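Local coordinates for protein lysozyme (Penaeus vannamei, PDB 6UKC) that probably hydrolyses the beta-1,4 linkages of bacterial peptidoglycan and of chitodextrins, as a C-type lysozyme of glycosyl hydrolase family 22, at residues C10-A13 against E14-R18. Residues are numbered along the deposited sequence; the frame is centred on the assembly and turned at random.
Sequences CEFA and ELLKR
L16, one turn after F12 on helix 9-20, lays its CD1 methyl over one face of the F12 ring. In this CH-pi contact L16 CD1 is 4.1 Å from the ring centroid, 25° off the normal, toward the CE2 and CZ rim; L16 CD1 lies 3.7 Å from F12 CE2. With CG anti to the backbone N (chi1 -174°), F12 places its ring within reach of this methyl. The pair is buried. F12 also packs on A34 and L16 on I27, both of helix 24-38, while A13 rests on V31 of that helix and on M130 of helix 126-134. This is the first helix of the C-type lysozyme fold, tied to the C-terminal helix by the C10-C133 disulfide. Backbone hydrogen bonds of the i+4 to i kind run along it: E14 N to C10 O at 2.8 Å, L16 N to F12 O at 3.1 Å. The solvent side is looser. There E11 O accepts two hydrogen bonds, from L15 N at 3.0 Å and from a water at 2.9 Å. The same water accepts from R18 NH2, in the guanidinium plane, and so bridges two turns. The E11 carboxylate turns instead to K5, in a salt bridge, and to G8 N.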
ATOM      1  N   CYS A  10      13.888  -1.649  -5.260  1.00 18.97           N
ATOM      2  CA  CYS A  10      14.371  -3.055  -5.315  1.00 18.42           C
ATOM      3  C   CYS A  10      14.509  -3.600  -3.891  1.00 18.22           C
ATOM      4  O   CYS A  10      14.165  -4.770  -3.686  1.00 20.22           O
ATOM      5  CB  CYS A  10      15.673  -3.153  -6.098  1.00 17.74           C
ATOM      6  SG  CYS A  10      15.467  -2.557  -7.794  1.00 19.51           S
ATOM      7  N   GLU A  11      14.932  -2.782  -2.932  1.00 18.47           N
ATOM      8  CA  GLU A  11      14.997  -3.199  -1.502  1.00 18.31           C
ATOM      9  C   GLU A  11      13.596  -3.584  -1.009  1.00 18.16           C
ATOM     10  O   GLU A  11      13.419  -4.600  -0.314  1.00 18.47           O
ATOM     11  CB  GLU A  11      15.543  -2.050  -0.677  1.00 18.45           C
ATOM     12  CG  GLU A  11      15.767  -2.420   0.777  1.00 20.38           C
ATOM     13  CD  GLU A  11      15.941  -1.219   1.686  1.00 20.02           C
ATOM     14  OE1 GLU A  11      15.925  -1.407   2.887  1.00 21.43           O
ATOM     15  OE2 GLU A  11      16.097  -0.099   1.171  1.00 22.33           O
ATOM     16  N   PHE A  12      12.610  -2.786  -1.364  1.00 18.43           N
ATOM     17  CA  PHE A  12      11.200  -3.024  -1.005  1.00 18.67           C
ATOM     18  C   PHE A  12      10.717  -4.280  -1.734  1.00 20.05           C
ATOM     19  O   PHE A  12      10.059  -5.127  -1.059  1.00 20.23           O
ATOM     20  CB  PHE A  12      10.351  -1.801  -1.321  1.00 17.62           C
ATOM     21  CG  PHE A  12       8.930  -1.906  -0.850  1.00 17.47           C
ATOM     22  CD1 PHE A  12       8.642  -2.127   0.485  1.00 17.24           C
ATOM     23  CD2 PHE A  12       7.886  -1.807  -1.745  1.00 17.04           C
ATOM     24  CE1 PHE A  12       7.333  -2.221   0.916  1.00 16.96           C
ATOM     25  CE2 PHE A  12       6.578  -1.924  -1.310  1.00 17.05           C
ATOM     26  CZ  PHE A  12       6.304  -2.125   0.016  1.00 16.17           C
ATOM     27  N   ALA A  13      11.027  -4.418  -3.035  1.00 20.79           N
ATOM     28  CA  ALA A  13      10.664  -5.643  -3.800  1.00 21.01           C
ATOM     29  C   ALA A  13      11.248  -6.890  -3.117  1.00 20.18           C
ATOM     30  O   ALA A  13      10.468  -7.861  -2.913  1.00 20.57           O
ATOM     31  CB  ALA A  13      11.113  -5.550  -5.244  1.00 20.94           C
ATOM     32  N   GLU A  14      12.553  -6.878  -2.791  1.00 19.57           N
ATOM     33  CA  GLU A  14      13.262  -8.038  -2.182  1.00 21.14           C
ATOM     34  C   GLU A  14      12.640  -8.334  -0.804  1.00 20.21           C
ATOM     35  O   GLU A  14      12.525  -9.493  -0.444  1.00 18.14           O
ATOM     36  CB  GLU A  14      14.778  -7.806  -2.139  1.00 23.70           C
ATOM     37  CG  GLU A  14      15.452  -7.840  -3.512  1.00 26.38           C
ATOM     38  CD  GLU A  14      16.980  -7.759  -3.513  1.00 28.82           C
ATOM     39  OE1 GLU A  14      17.531  -6.967  -4.297  1.00 35.77           O
ATOM     40  OE2 GLU A  14      17.628  -8.488  -2.743  1.00 28.89           O
ATOM     41  N   LEU A  15      12.216  -7.320  -0.059  1.00 21.40           N
ATOM     42  CA  LEU A  15      11.621  -7.528   1.288  1.00 21.39           C
ATOM     43  C   LEU A  15      10.304  -8.299   1.162  1.00 20.88           C
ATOM     44  O   LEU A  15      10.074  -9.246   1.963  1.00 17.51           O
ATOM     45  CB  LEU A  15      11.357  -6.181   1.955  1.00 22.32           C
ATOM     46  CG  LEU A  15      10.598  -6.292   3.271  1.00 23.28           C
ATOM     47  CD1 LEU A  15      11.486  -6.935   4.331  1.00 24.15           C
ATOM     48  CD2 LEU A  15      10.074  -4.943   3.717  1.00 24.24           C
ATOM     49  N   LEU A  16       9.428  -7.855   0.254  1.00 21.04           N
ATOM     50  CA  LEU A  16       8.112  -8.524   0.045  1.00 20.96           C
ATOM     51  C   LEU A  16       8.348  -9.991  -0.376  1.00 20.80           C
ATOM     52  O   LEU A  16       7.577 -10.879   0.069  1.00 20.45           O
ATOM     53  CB  LEU A  16       7.299  -7.741  -0.986  1.00 20.23           C
ATOM     54  CG  LEU A  16       6.884  -6.325  -0.578  1.00 20.13           C
ATOM     55  CD1 LEU A  16       6.219  -5.619  -1.747  1.00 20.21           C
ATOM     56  CD2 LEU A  16       5.934  -6.334   0.613  1.00 20.87           C
ATOM     57  N   LYS A  17       9.414 -10.272  -1.134  1.00 20.44           N
ATOM     58  CA  LYS A  17       9.718 -11.654  -1.576  1.00 20.62           C
ATOM     59  C   LYS A  17      10.328 -12.463  -0.423  1.00 20.95           C
ATOM     60  O   LYS A  17       9.856 -13.575  -0.160  1.00 23.36           O
ATOM     61  CB  LYS A  17      10.674 -11.661  -2.767  1.00 20.31           C
ATOM     62  CG  LYS A  17      11.044 -13.061  -3.259  1.00 20.49           C
ATOM     63  CD  LYS A  17       9.872 -13.851  -3.831  1.00 21.20           C
ATOM     64  CE  LYS A  17       9.314 -13.236  -5.105  1.00 20.91           C
ATOM     65  NZ  LYS A  17       8.321 -14.115  -5.749  1.00 20.99           N
ATOM     66  N   ARG A  18      11.377 -11.956   0.212  1.00 22.61           N
ATOM     67  CA  ARG A  18      12.163 -12.692   1.246  1.00 23.37           C
ATOM     68  C   ARG A  18      11.293 -12.970   2.486  1.00 22.79           C
ATOM     69  O   ARG A  18      11.229 -14.146   2.921  1.00 22.07           O
ATOM     70  CB  ARG A  18      13.421 -11.887   1.599  1.00 24.80           C
ATOM     71  CG  ARG A  18      14.414 -12.634   2.478  1.00 26.82           C
ATOM     72  CD  ARG A  18      15.548 -11.768   2.978  1.00 27.64           C
ATOM     73  NE  ARG A  18      15.053 -10.433   3.324  1.00 30.40           N
ATOM     74  CZ  ARG A  18      15.254  -9.314   2.601  1.00 31.63           C
ATOM     75  NH1 ARG A  18      15.970  -9.334   1.488  1.00 30.95           N
ATOM     76  NH2 ARG A  18      14.740  -8.165   3.003  1.00 30.66           N
TER
HETATM   77  O   HOH W   1      15.055  -6.057   1.545  1.00 27.90           O